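Local coordinates for bifunctional protein PutA (Bdellovibrio bacteriovorus, PDB 5UR2) that probably oxidises L-glutamate gamma-semialdehyde to L-glutamate with NAD(+), the second step of proline breakdown, and also carries a flavin-bound proline dehydrogenase domain, at residues V788-Y793 with V883-N888; A752-N757 with Q891-A896; H842-K847 with T860-V865. One frame throughout, in Å; residues are numbered along the deposited sequence.

Contact 1 (V788-Y793 with V883-N888); sequences VLDEVY and VIRAKN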
ATOM      1  N   VAL B 788       0.992  32.964  19.980  1.00 25.86           N
ATOM      2  CA  VAL B 788       2.182  33.790  19.785  1.00 28.33           C
ATOM      3  C   VAL B 788       2.972  33.842  21.084  1.00 32.12           C
ATOM      4  O   VAL B 788       2.436  34.233  22.131  1.00 33.55           O
ATOM      5  CB  VAL B 788       1.822  35.220  19.330  1.00 30.51           C
ATOM      6  CG1 VAL B 788       3.085  35.998  19.019  1.00 25.27           C
ATOM      7  CG2 VAL B 788       0.876  35.217  18.132  1.00 28.68           C
ATOM      8  N   LEU B 789       4.253  33.496  21.011  1.00 25.79           N
ATOM      9  CA  LEU B 789       5.087  33.537  22.202  1.00 37.31           C
ATOM     10  C   LEU B 789       5.348  34.983  22.618  1.00 39.78           C
ATOM     11  O   LEU B 789       5.330  35.908  21.795  1.00 33.49           O
ATOM     12  CB  LEU B 789       6.404  32.795  21.965  1.00 34.17           C
ATOM     13  CG  LEU B 789       6.464  31.316  22.347  1.00 33.51           C
ATOM     14  CD1 LEU B 789       5.512  30.465  21.487  1.00 26.21           C
ATOM     15  CD2 LEU B 789       7.891  30.817  22.231  1.00 38.71           C
ATOM     16  N   ASP B 790       5.608  35.164  23.915  1.00 41.94           N
ATOM     17  CA  ASP B 790       5.514  36.491  24.526  1.00 41.53           C
ATOM     18  C   ASP B 790       6.541  37.466  23.950  1.00 41.39           C
ATOM     19  O   ASP B 790       6.213  38.629  23.673  1.00 39.48           O
ATOM     20  CB  ASP B 790       5.670  36.373  26.045  1.00 44.05           C
ATOM     21  CG  ASP B 790       5.167  37.607  26.780  1.00 56.56           C
ATOM     22  OD1 ASP B 790       3.939  37.811  26.783  1.00 60.93           O
ATOM     23  OD2 ASP B 790       5.977  38.378  27.344  1.00 60.24           O
ATOM     24  N   GLU B 791       7.791  37.021  23.763  1.00 38.86           N
ATOM     25  CA  GLU B 791       8.835  37.954  23.343  1.00 35.60           C
ATOM     26  C   GLU B 791       8.538  38.565  21.978  1.00 34.46           C
ATOM     27  O   GLU B 791       8.912  39.712  21.715  1.00 32.37           O
ATOM     28  CB  GLU B 791      10.198  37.264  23.331  1.00 37.47           C
ATOM     29  N   VAL B 792       7.885  37.820  21.090  1.00 33.34           N
ATOM     30  CA  VAL B 792       7.612  38.317  19.751  1.00 33.37           C
ATOM     31  C   VAL B 792       6.181  38.837  19.608  1.00 32.86           C
ATOM     32  O   VAL B 792       5.799  39.299  18.528  1.00 35.41           O
ATOM     33  CB  VAL B 792       7.945  37.231  18.702  1.00 33.19           C
ATOM     34  CG1 VAL B 792       6.804  36.201  18.562  1.00 33.44           C
ATOM     35  CG2 VAL B 792       8.343  37.863  17.361  1.00 27.13           C
ATOM     36  N   TYR B 793       5.390  38.803  20.683  1.00 32.52           N
ATOM     37  CA  TYR B 793       3.960  39.101  20.598  1.00 32.70           C
ATOM     38  C   TYR B 793       3.698  40.483  20.009  1.00 31.82           C
ATOM     39  O   TYR B 793       2.855  40.644  19.116  1.00 31.66           O
ATOM     40  CB  TYR B 793       3.329  38.983  21.981  1.00 29.66           C
ATOM     41  CG  TYR B 793       1.819  39.068  21.985  1.00 29.75           C
ATOM     42  CD1 TYR B 793       1.164  40.301  22.020  1.00 31.54           C
ATOM     43  CD2 TYR B 793       1.044  37.914  21.976  1.00 29.21           C
ATOM     44  CE1 TYR B 793      -0.225  40.377  22.031  1.00 31.11           C
ATOM     45  CE2 TYR B 793      -0.345  37.978  21.983  1.00 30.81           C
ATOM     46  CZ  TYR B 793      -0.971  39.204  22.014  1.00 34.18           C
ATOM     47  OH  TYR B 793      -2.346  39.252  22.023  1.00 33.58           O
ATOM     48  N   VAL B 883      -6.201  35.686  18.817  1.00 30.32           N
ATOM     49  CA  VAL B 883      -4.763  35.712  19.092  1.00 32.96           C
ATOM     50  C   VAL B 883      -4.553  35.356  20.561  1.00 33.83           C
ATOM     51  O   VAL B 883      -5.122  35.996  21.451  1.00 32.34           O
ATOM     52  CB  VAL B 883      -4.152  37.086  18.767  1.00 25.98           C
ATOM     53  CG1 VAL B 883      -2.671  37.099  19.112  1.00 29.82           C
ATOM     54  CG2 VAL B 883      -4.338  37.425  17.312  1.00 25.95           C
ATOM     55  N   ILE B 884      -3.750  34.324  20.823  1.00 35.00           N
ATOM     56  CA  ILE B 884      -3.587  33.769  22.168  1.00 32.47           C
ATOM     57  C   ILE B 884      -2.131  33.888  22.580  1.00 30.16           C
ATOM     58  O   ILE B 884      -1.233  33.515  21.818  1.00 27.39           O
ATOM     59  CB  ILE B 884      -4.034  32.295  22.240  1.00 29.35           C
ATOM     60  CG1 ILE B 884      -5.457  32.129  21.709  1.00 29.76           C
ATOM     61  CG2 ILE B 884      -3.934  31.774  23.667  1.00 31.25           C
ATOM     62  CD1 ILE B 884      -5.858  30.673  21.517  1.00 32.70           C
ATOM     63  N   ARG B 885      -1.896  34.353  23.800  1.00 30.03           N
ATOM     64  CA  ARG B 885      -0.532  34.532  24.271  1.00 34.35           C
ATOM     65  C   ARG B 885      -0.009  33.229  24.862  1.00 39.57           C
ATOM     66  O   ARG B 885      -0.758  32.480  25.495  1.00 41.90           O
ATOM     67  CB  ARG B 885      -0.472  35.655  25.301  1.00 33.05           C
ATOM     68  CG  ARG B 885       0.903  36.272  25.439  1.00 40.20           C
ATOM     69  CD  ARG B 885       0.903  37.290  26.556  1.00 46.60           C
ATOM     70  NE  ARG B 885       0.263  38.534  26.146  1.00 47.05           N
ATOM     71  CZ  ARG B 885       0.924  39.596  25.703  1.00 47.83           C
ATOM     72  NH1 ARG B 885       2.247  39.561  25.612  1.00 30.71           N
ATOM     73  NH2 ARG B 885       0.265  40.692  25.354  1.00 47.52           N
ATOM     74  N   ALA B 886       1.278  32.949  24.635  1.00 34.07           N
ATOM     75  CA  ALA B 886       1.932  31.787  25.228  1.00 37.30           C
ATOM     76  C   ALA B 886       3.271  32.208  25.810  1.00 34.89           C
ATOM     77  O   ALA B 886       4.006  32.986  25.195  1.00 36.62           O
ATOM     78  CB  ALA B 886       2.130  30.658  24.213  1.00 37.00           C
ATOM     79  N   LYS B 887       3.565  31.724  27.023  1.00 43.95           N
ATOM     80  CA  LYS B 887       4.833  32.055  27.675  1.00 43.23           C
ATOM     81  C   LYS B 887       6.011  31.389  26.974  1.00 40.47           C
ATOM     82  O   LYS B 887       7.094  31.969  26.896  1.00 44.53           O
ATOM     83  CB  LYS B 887       4.791  31.667  29.158  1.00 41.44           C
ATOM     84  N   ASN B 888       5.830  30.164  26.483  1.00 38.01           N
ATOM     85  CA  ASN B 888       6.910  29.414  25.852  1.00 32.13           C
ATOM     86  C   ASN B 888       6.293  28.315  24.987  1.00 37.51           C
ATOM     87  O   ASN B 888       5.068  28.164  24.917  1.00 35.36           O
ATOM     88  CB  ASN B 888       7.866  28.850  26.909  1.00 33.32           C
ATOM     89  CG  ASN B 888       7.140  28.053  27.998  1.00 37.64           C
ATOM     90  OD1 ASN B 888       6.132  27.389  27.736  1.00 39.65           O
ATOM     91  ND2 ASN B 888       7.661  28.112  29.226  1.00 37.00           N
TER
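Val788 and Val883 meet through one methyl each, CG2 of Val788 lying 4.1 Å from CG1 of Val883, and that same Val883 branch also nestles against Tyr793, 3.8 Å from its CE2. On the other face of the sheet Leu789 packs beside Ala886, and Ala892 of helix 889-896 covers both. Between these two faces the strands pair in parallel register, Val788 opposite Arg885 and Leu789 opposite Ala886. Val788 N gives a nearly straight bond of 2.9 Å to Ile884 O, and Ala886 N returns one of 3.0 Å to Val788 O.

Farther out, Arg885 forms the polar edge. Its chain bends at CG-CD (chi3 -77°), folding the guanidinium back over Tyr793: the two planes lie 22° apart, CZ stands 3.8 Å from the ring centroid, and the pair is both a stack and a cation-pi contact. Asp790 OD1 lies close to the guanidinium plane, 2.7 Å from Arg885 NH1, while NH1 meets the carboxylate from above its plane. Asp864 takes NE in a second salt bridge and donates its backbone N to Tyr793 OH, so the guanidinium is fixed by two carboxylates and a ring. Parallel neighbours of this kind, with helices packed over both faces, are characteristic of the open alpha/beta sheet of the aldehyde dehydrogenase fold.

Contact 2 (A752-N757 with Q891-A896); sequences AVIIDN and QALDIA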
ATOM      1  N   ALA B 752      -4.789  26.088  14.795  1.00 26.48           N
ATOM      2  CA  ALA B 752      -3.895  27.089  15.345  1.00 25.41           C
ATOM      3  C   ALA B 752      -2.604  27.156  14.535  1.00 29.06           C
ATOM      4  O   ALA B 752      -2.154  26.162  13.961  1.00 20.99           O
ATOM      5  CB  ALA B 752      -3.578  26.789  16.815  1.00 21.19           C
ATOM      6  N   VAL B 753      -2.029  28.354  14.473  1.00 30.25           N
ATOM      7  CA  VAL B 753      -0.666  28.565  14.005  1.00 22.00           C
ATOM      8  C   VAL B 753       0.146  29.089  15.188  1.00 28.81           C
ATOM      9  O   VAL B 753      -0.263  30.049  15.854  1.00 29.91           O
ATOM     10  CB  VAL B 753      -0.622  29.543  12.816  1.00 20.74           C
ATOM     11  CG1 VAL B 753       0.828  29.756  12.359  1.00 19.93           C
ATOM     12  CG2 VAL B 753      -1.467  29.011  11.667  1.00 19.35           C
ATOM     13  N   ILE B 754       1.276  28.447  15.469  1.00 29.64           N
ATOM     14  CA  ILE B 754       2.149  28.865  16.561  1.00 30.73           C
ATOM     15  C   ILE B 754       3.247  29.747  15.988  1.00 29.22           C
ATOM     16  O   ILE B 754       3.870  29.396  14.977  1.00 31.11           O
ATOM     17  CB  ILE B 754       2.756  27.660  17.296  1.00 33.01           C
ATOM     18  CG1 ILE B 754       1.660  26.764  17.865  1.00 29.58           C
ATOM     19  CG2 ILE B 754       3.670  28.154  18.436  1.00 22.84           C
ATOM     20  CD1 ILE B 754       2.191  25.466  18.428  1.00 26.34           C
ATOM     21  N   ILE B 755       3.486  30.887  16.623  1.00 29.53           N
ATOM     22  CA  ILE B 755       4.532  31.817  16.217  1.00 26.13           C
ATOM     23  C   ILE B 755       5.645  31.760  17.254  1.00 30.28           C
ATOM     24  O   ILE B 755       5.489  32.268  18.370  1.00 28.79           O
ATOM     25  CB  ILE B 755       4.008  33.248  16.075  1.00 27.24           C
ATOM     26  CG1 ILE B 755       2.765  33.285  15.187  1.00 26.76           C
ATOM     27  CG2 ILE B 755       5.118  34.143  15.567  1.00 28.62           C
ATOM     28  CD1 ILE B 755       2.989  32.763  13.796  1.00 27.91           C
ATOM     29  N   ASP B 756       6.767  31.142  16.893  1.00 35.16           N
ATOM     30  CA  ASP B 756       7.928  31.107  17.768  1.00 33.70           C
ATOM     31  C   ASP B 756       8.583  32.487  17.834  1.00 33.50           C
ATOM     32  O   ASP B 756       8.357  33.351  16.987  1.00 36.42           O
ATOM     33  CB  ASP B 756       8.948  30.084  17.269  1.00 30.90           C
ATOM     34  CG  ASP B 756       9.875  29.597  18.365  1.00 32.48           C
ATOM     35  OD1 ASP B 756       9.797  30.129  19.502  1.00 35.54           O
ATOM     36  OD2 ASP B 756      10.699  28.700  18.076  1.00 29.76           O
ATOM     37  N   ASN B 757       9.409  32.682  18.861  1.00 33.10           N
ATOM     38  CA  ASN B 757      10.049  33.980  19.066  1.00 36.32           C
ATOM     39  C   ASN B 757      10.980  34.363  17.918  1.00 37.42           C
ATOM     40  O   ASN B 757      11.184  35.555  17.661  1.00 35.71           O
ATOM     41  CB  ASN B 757      10.818  33.967  20.377  1.00 33.82           C
ATOM     42  CG  ASN B 757       9.902  34.064  21.566  1.00 37.31           C
ATOM     43  OD1 ASN B 757       8.905  34.796  21.544  1.00 34.14           O
ATOM     44  ND2 ASN B 757      10.211  33.304  22.607  1.00 37.97           N
ATOM     45  N   GLN B 891       3.662  25.953  26.736  1.00 36.29           N
ATOM     46  CA  GLN B 891       2.287  26.432  26.831  1.00 32.86           C
ATOM     47  C   GLN B 891       1.647  26.543  25.452  1.00 33.17           C
ATOM     48  O   GLN B 891       0.440  26.306  25.301  1.00 31.92           O
ATOM     49  CB  GLN B 891       2.236  27.781  27.556  1.00 31.63           C
ATOM     50  CG  GLN B 891       0.812  28.235  27.881  1.00 38.82           C
ATOM     51  CD  GLN B 891       0.746  29.592  28.562  1.00 44.84           C
ATOM     52  OE1 GLN B 891       1.656  30.413  28.443  1.00 47.04           O
ATOM     53  NE2 GLN B 891      -0.339  29.831  29.286  1.00 45.51           N
ATOM     54  N   ALA B 892       2.437  26.902  24.438  1.00 27.99           N
ATOM     55  CA  ALA B 892       1.895  27.037  23.092  1.00 27.86           C
ATOM     56  C   ALA B 892       1.345  25.709  22.597  1.00 34.97           C
ATOM     57  O   ALA B 892       0.256  25.652  22.014  1.00 32.34           O
ATOM     58  CB  ALA B 892       2.972  27.562  22.142  1.00 26.73           C
ATOM     59  N   LEU B 893       2.081  24.628  22.840  1.00 24.45           N
ATOM     60  CA  LEU B 893       1.616  23.316  22.428  1.00 25.99           C
ATOM     61  C   LEU B 893       0.406  22.881  23.249  1.00 28.37           C
ATOM     62  O   LEU B 893      -0.573  22.375  22.684  1.00 28.52           O
ATOM     63  CB  LEU B 893       2.773  22.320  22.531  1.00 30.41           C
ATOM     64  CG  LEU B 893       3.761  22.533  21.372  1.00 26.75           C
ATOM     65  CD1 LEU B 893       5.100  21.805  21.554  1.00 23.63           C
ATOM     66  CD2 LEU B 893       3.105  22.088  20.111  1.00 26.66           C
ATOM     67  N   ASP B 894       0.435  23.121  24.571  1.00 29.71           N
ATOM     68  CA  ASP B 894      -0.697  22.775  25.434  1.00 30.70           C
ATOM     69  C   ASP B 894      -1.975  23.437  24.945  1.00 29.46           C
ATOM     70  O   ASP B 894      -3.023  22.787  24.827  1.00 28.88           O
ATOM     71  CB  ASP B 894      -0.433  23.197  26.883  1.00 33.93           C
ATOM     72  CG  ASP B 894       0.615  22.340  27.582  1.00 45.36           C
ATOM     73  OD1 ASP B 894       0.937  21.234  27.092  1.00 49.67           O
ATOM     74  OD2 ASP B 894       1.102  22.783  28.650  1.00 45.61           O
ATOM     75  N   ILE B 895      -1.906  24.740  24.669  1.00 31.26           N
ATOM     76  CA  ILE B 895      -3.064  25.446  24.135  1.00 35.00           C
ATOM     77  C   ILE B 895      -3.449  24.888  22.774  1.00 32.42           C
ATOM     78  O   ILE B 895      -4.633  24.647  22.499  1.00 29.42           O
ATOM     79  CB  ILE B 895      -2.792  26.962  24.079  1.00 33.30           C
ATOM     80  CG1 ILE B 895      -2.689  27.513  25.501  1.00 30.92           C
ATOM     81  CG2 ILE B 895      -3.879  27.676  23.286  1.00 25.05           C
ATOM     82  CD1 ILE B 895      -2.219  28.936  25.561  1.00 32.25           C
ATOM     83  N   ALA B 896      -2.459  24.647  21.908  1.00 30.61           N
ATOM     84  CA  ALA B 896      -2.790  24.171  20.570  1.00 26.77           C
ATOM     85  C   ALA B 896      -3.513  22.834  20.629  1.00 28.44           C
ATOM     86  O   ALA B 896      -4.405  22.578  19.816  1.00 30.79           O
ATOM     87  CB  ALA B 896      -1.528  24.070  19.709  1.00 25.21           C
TER
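Ile754 carries most of the apolar contact, sending its two branches to different parts of helix 889-896. CG2 touches Ala892 CB at 3.8 Å, while CD1, at the end of the longer branch, comes within 3.9 Å of Leu893 CD2 and 4.2 Å of Ala896 CB. The division follows from the torsions: with chi1 at -59° CG2 is the branch opposite the backbone N, and an extended chi2 of 172° carries CD1 out between the helical residues. Leu893 points its CB away from the strand yet bends a methyl back, crossing Ile754 at about a right angle. Ala752 adds a looser methyl contact, 4.5 Å from CB to CB of Ala896.

The axes of helix segment 891-896 and strand segment 752-755 come within 9.5 Å, with alanine methyls at the interface, and run nearly antiparallel (176°). This is the helix of a beta-alpha-beta crossover from strand 880-886 to strand 901-908, which spans the two strands lying between them, 751-755 among these.

No hydrogen bond joins the segments; their polar groups are bonded within each segment or to other parts of the chain. Asp756 OD1 accepts the backbone N of Asn757 at 2.7 Å, and its OD2 accepts from Ser909 and Asn914. At the helix terminus the carbonyl oxygens of Ile895 and Ala896 receive the guanidinium of Arg785.

Contact 3 (H842-K847 with T860-V865); sequences HKLLFK and TIFGDV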
ATOM      1  N   HIS B 842     -13.528  40.010  25.051  1.00 39.01           N
ATOM      2  CA  HIS B 842     -12.121  40.010  24.675  1.00 38.25           C
ATOM      3  C   HIS B 842     -11.746  41.316  23.990  1.00 37.19           C
ATOM      4  O   HIS B 842     -12.576  41.972  23.356  1.00 35.98           O
ATOM      5  CB  HIS B 842     -11.786  38.827  23.748  1.00 39.06           C
ATOM      6  CG  HIS B 842     -12.316  37.511  24.234  1.00 43.65           C
ATOM      7  ND1 HIS B 842     -12.052  37.020  25.496  1.00 47.21           N
ATOM      8  CD2 HIS B 842     -13.083  36.577  23.619  1.00 36.80           C
ATOM      9  CE1 HIS B 842     -12.650  35.849  25.644  1.00 42.95           C
ATOM     10  NE2 HIS B 842     -13.278  35.558  24.517  1.00 38.67           N
ATOM     11  N   LYS B 843     -10.468  41.668  24.118  1.00 37.08           N
ATOM     12  CA  LYS B 843      -9.939  42.871  23.494  1.00 37.64           C
ATOM     13  C   LYS B 843     -10.008  42.759  21.979  1.00 37.30           C
ATOM     14  O   LYS B 843      -9.520  41.788  21.394  1.00 32.18           O
ATOM     15  CB  LYS B 843      -8.493  43.101  23.934  1.00 41.30           C
ATOM     16  CG  LYS B 843      -7.806  44.306  23.283  1.00 44.92           C
ATOM     17  CD  LYS B 843      -6.357  44.433  23.758  1.00 45.98           C
ATOM     18  CE  LYS B 843      -5.699  45.683  23.217  1.00 48.43           C
ATOM     19  NZ  LYS B 843      -4.609  46.165  24.112  1.00 53.69           N
ATOM     20  N   LEU B 844     -10.644  43.743  21.349  1.00 37.18           N
ATOM     21  CA  LEU B 844     -10.751  43.784  19.900  1.00 40.80           C
ATOM     22  C   LEU B 844      -9.518  44.478  19.331  1.00 40.89           C
ATOM     23  O   LEU B 844      -9.303  45.666  19.588  1.00 42.82           O
ATOM     24  CB  LEU B 844     -12.031  44.504  19.476  1.00 37.81           C
ATOM     25  CG  LEU B 844     -12.156  44.590  17.954  1.00 39.60           C
ATOM     26  CD1 LEU B 844     -12.302  43.197  17.401  1.00 39.12           C
ATOM     27  CD2 LEU B 844     -13.317  45.481  17.521  1.00 32.01           C
ATOM     28  N   LEU B 845      -8.716  43.745  18.548  1.00 39.24           N
ATOM     29  CA  LEU B 845      -7.520  44.320  17.933  1.00 37.80           C
ATOM     30  C   LEU B 845      -7.803  44.953  16.582  1.00 33.51           C
ATOM     31  O   LEU B 845      -7.080  45.866  16.185  1.00 39.21           O
ATOM     32  CB  LEU B 845      -6.406  43.273  17.758  1.00 33.33           C
ATOM     33  CG  LEU B 845      -5.765  42.706  19.026  1.00 36.99           C
ATOM     34  CD1 LEU B 845      -4.724  41.668  18.686  1.00 32.71           C
ATOM     35  CD2 LEU B 845      -5.183  43.819  19.913  1.00 40.88           C
ATOM     36  N   PHE B 846      -8.815  44.478  15.857  1.00 32.71           N
ATOM     37  CA  PHE B 846      -9.073  44.972  14.514  1.00 32.69           C
ATOM     38  C   PHE B 846     -10.416  44.457  14.016  1.00 34.86           C
ATOM     39  O   PHE B 846     -10.730  43.272  14.178  1.00 39.89           O
ATOM     40  CB  PHE B 846      -7.964  44.537  13.554  1.00 26.02           C
ATOM     41  CG  PHE B 846      -8.306  44.731  12.111  1.00 41.26           C
ATOM     42  CD1 PHE B 846      -8.312  46.003  11.550  1.00 37.59           C
ATOM     43  CD2 PHE B 846      -8.617  43.639  11.307  1.00 39.05           C
ATOM     44  CE1 PHE B 846      -8.617  46.186  10.203  1.00 35.92           C
ATOM     45  CE2 PHE B 846      -8.921  43.811   9.963  1.00 34.23           C
ATOM     46  CZ  PHE B 846      -8.921  45.089   9.408  1.00 33.19           C
ATOM     47  N   LYS B 847     -11.183  45.341  13.382  1.00 33.26           N
ATOM     48  CA  LYS B 847     -12.367  44.944  12.629  1.00 33.90           C
ATOM     49  C   LYS B 847     -12.411  45.769  11.354  1.00 34.15           C
ATOM     50  O   LYS B 847     -12.445  47.001  11.411  1.00 39.89           O
ATOM     51  CB  LYS B 847     -13.652  45.121  13.450  1.00 39.11           C
ATOM     52  CG  LYS B 847     -14.928  44.679  12.714  1.00 39.09           C
ATOM     53  CD  LYS B 847     -16.024  44.153  13.663  1.00 40.54           C
ATOM     54  CE  LYS B 847     -16.571  45.222  14.577  1.00 42.77           C
ATOM     55  NZ  LYS B 847     -17.800  44.798  15.329  1.00 41.54           N
ATOM     56  N   THR B 860     -11.993  40.093  11.532  1.00 27.21           N
ATOM     57  CA  THR B 860     -11.978  40.532  12.923  1.00 25.27           C
ATOM     58  C   THR B 860     -10.912  39.770  13.698  1.00 28.50           C
ATOM     59  O   THR B 860     -10.853  38.540  13.615  1.00 26.93           O
ATOM     60  CB  THR B 860     -13.353  40.309  13.566  1.00 30.29           C
ATOM     61  OG1 THR B 860     -14.366  40.902  12.743  1.00 31.27           O
ATOM     62  CG2 THR B 860     -13.409  40.910  14.964  1.00 27.88           C
ATOM     63  N   ILE B 861     -10.105  40.489  14.487  1.00 28.95           N
ATOM     64  CA  ILE B 861      -9.024  39.891  15.270  1.00 32.41           C
ATOM     65  C   ILE B 861      -9.186  40.284  16.738  1.00 36.47           C
ATOM     66  O   ILE B 861      -9.244  41.476  17.059  1.00 29.82           O
ATOM     67  CB  ILE B 861      -7.636  40.332  14.770  1.00 31.04           C
ATOM     68  CG1 ILE B 861      -7.470  40.082  13.276  1.00 28.11           C
ATOM     69  CG2 ILE B 861      -6.556  39.574  15.505  1.00 28.62           C
ATOM     70  CD1 ILE B 861      -6.136  40.570  12.749  1.00 23.70           C
ATOM     71  N   PHE B 862      -9.239  39.288  17.626  1.00 26.03           N
ATOM     72  CA  PHE B 862      -9.248  39.514  19.069  1.00 31.03           C
ATOM     73  C   PHE B 862      -7.900  39.147  19.669  1.00 36.78           C
ATOM     74  O   PHE B 862      -7.247  38.189  19.236  1.00 41.05           O
ATOM     75  CB  PHE B 862     -10.349  38.707  19.765  1.00 29.76           C
ATOM     76  CG  PHE B 862     -11.710  39.094  19.324  1.00 32.50           C
ATOM     77  CD1 PHE B 862     -12.364  40.145  19.942  1.00 29.35           C
ATOM     78  CD2 PHE B 862     -12.314  38.448  18.251  1.00 27.49           C
ATOM     79  CE1 PHE B 862     -13.609  40.541  19.513  1.00 37.44           C
ATOM     80  CE2 PHE B 862     -13.554  38.832  17.814  1.00 30.68           C
ATOM     81  CZ  PHE B 862     -14.208  39.884  18.445  1.00 37.54           C
ATOM     82  N   GLY B 863      -7.504  39.899  20.694  1.00 33.78           N
ATOM     83  CA  GLY B 863      -6.194  39.711  21.281  1.00 33.32           C
ATOM     84  C   GLY B 863      -6.240  39.229  22.711  1.00 37.10           C
ATOM     85  O   GLY B 863      -7.249  39.420  23.396  1.00 33.59           O
ATOM     86  N   ASP B 864      -5.150  38.605  23.167  1.00 35.49           N
ATOM     87  CA  ASP B 864      -5.049  38.075  24.531  1.00 39.91           C
ATOM     88  C   ASP B 864      -6.249  37.208  24.892  1.00 36.39           C
ATOM     89  O   ASP B 864      -6.764  37.271  26.007  1.00 36.70           O
ATOM     90  CB  ASP B 864      -4.878  39.196  25.561  1.00 40.20           C
ATOM     91  CG  ASP B 864      -3.441  39.648  25.694  1.00 42.79           C
ATOM     92  OD1 ASP B 864      -2.610  38.821  26.121  1.00 44.97           O
ATOM     93  OD2 ASP B 864      -3.142  40.821  25.394  1.00 42.96           O
ATOM     94  N   VAL B 865      -6.692  36.390  23.946  1.00 38.10           N
ATOM     95  CA  VAL B 865      -7.816  35.484  24.198  1.00 36.96           C
ATOM     96  C   VAL B 865      -7.321  34.316  25.046  1.00 37.28           C
ATOM     97  O   VAL B 865      -6.276  33.724  24.722  1.00 37.10           O
ATOM     98  CB  VAL B 865      -8.416  34.989  22.882  1.00 33.49           C
ATOM     99  CG1 VAL B 865      -9.659  34.132  23.129  1.00 27.30           C
ATOM    100  CG2 VAL B 865      -8.744  36.164  21.965  1.00 30.55           C
TER
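Leu845 runs against the 860-863 strand from CB through CG to CD1. Its CB sits 3.4 Å from Ile861 O, the carbonyl that its own backbone N also reaches. With CG turned to the backbone N side (chi1 -67°), that atom comes 3.7 Å from Gly863 N, and CD1 ends 3.6 Å from Gly863 CA, where the lack of a side chain gives the methyl room. The same CD1 brushes Ile861 CG2, and Val797 of helix 790-806 lies nearby.

The neighbouring residues explain this inward turn. Leu845 and Phe846 both face Ile861 in a classic beta bulge, so Ile861 O accepts from Leu845 N at 2.8 Å and, over a longer and more bent bond, from Phe846 N at 3.3 Å. Ile861 N answers to Phe846 O, and Gly863 N to Lys843 O. Across the sheet from Leu845, Leu844 CD1 rests over the Phe862 ring in a CH-pi contact, 4.0 Å from its centroid; at the far end Val865 CG1 stands squarely over the imidazole of His842.

Backbone bonds therefore set the register of this antiparallel hairpin, while aliphatic groups pack against glycine and aromatic faces beside it, implying cohesion from shape and dispersion with no salt bridge between the two strands.

Overall arrangement
All three contacts belong to one mixed sheet in the aldehyde dehydrogenase part of the chain, where neighbouring strands run 901-908, 751-755, 783-789, 880-886, 860-863 and 843-847. Contact 1 joins two middle strands. Contact 2, its centre about 8 Å away from that of contact 1, places helix 889-896, which directly follows strand 880-886, over strand 751-755. Contact 3 adds the antiparallel pair on the other flank, about 14 Å from contact 1 and about 17 Å from contact 2 between centres. Along the sequence they are nested, contact 3 inside contact 1 and contact 1 inside contact 2. Distant segments are thus assembled into one continuous sheet, whose strand 783-789 starts just after Cys780, the predicted catalytic cysteine.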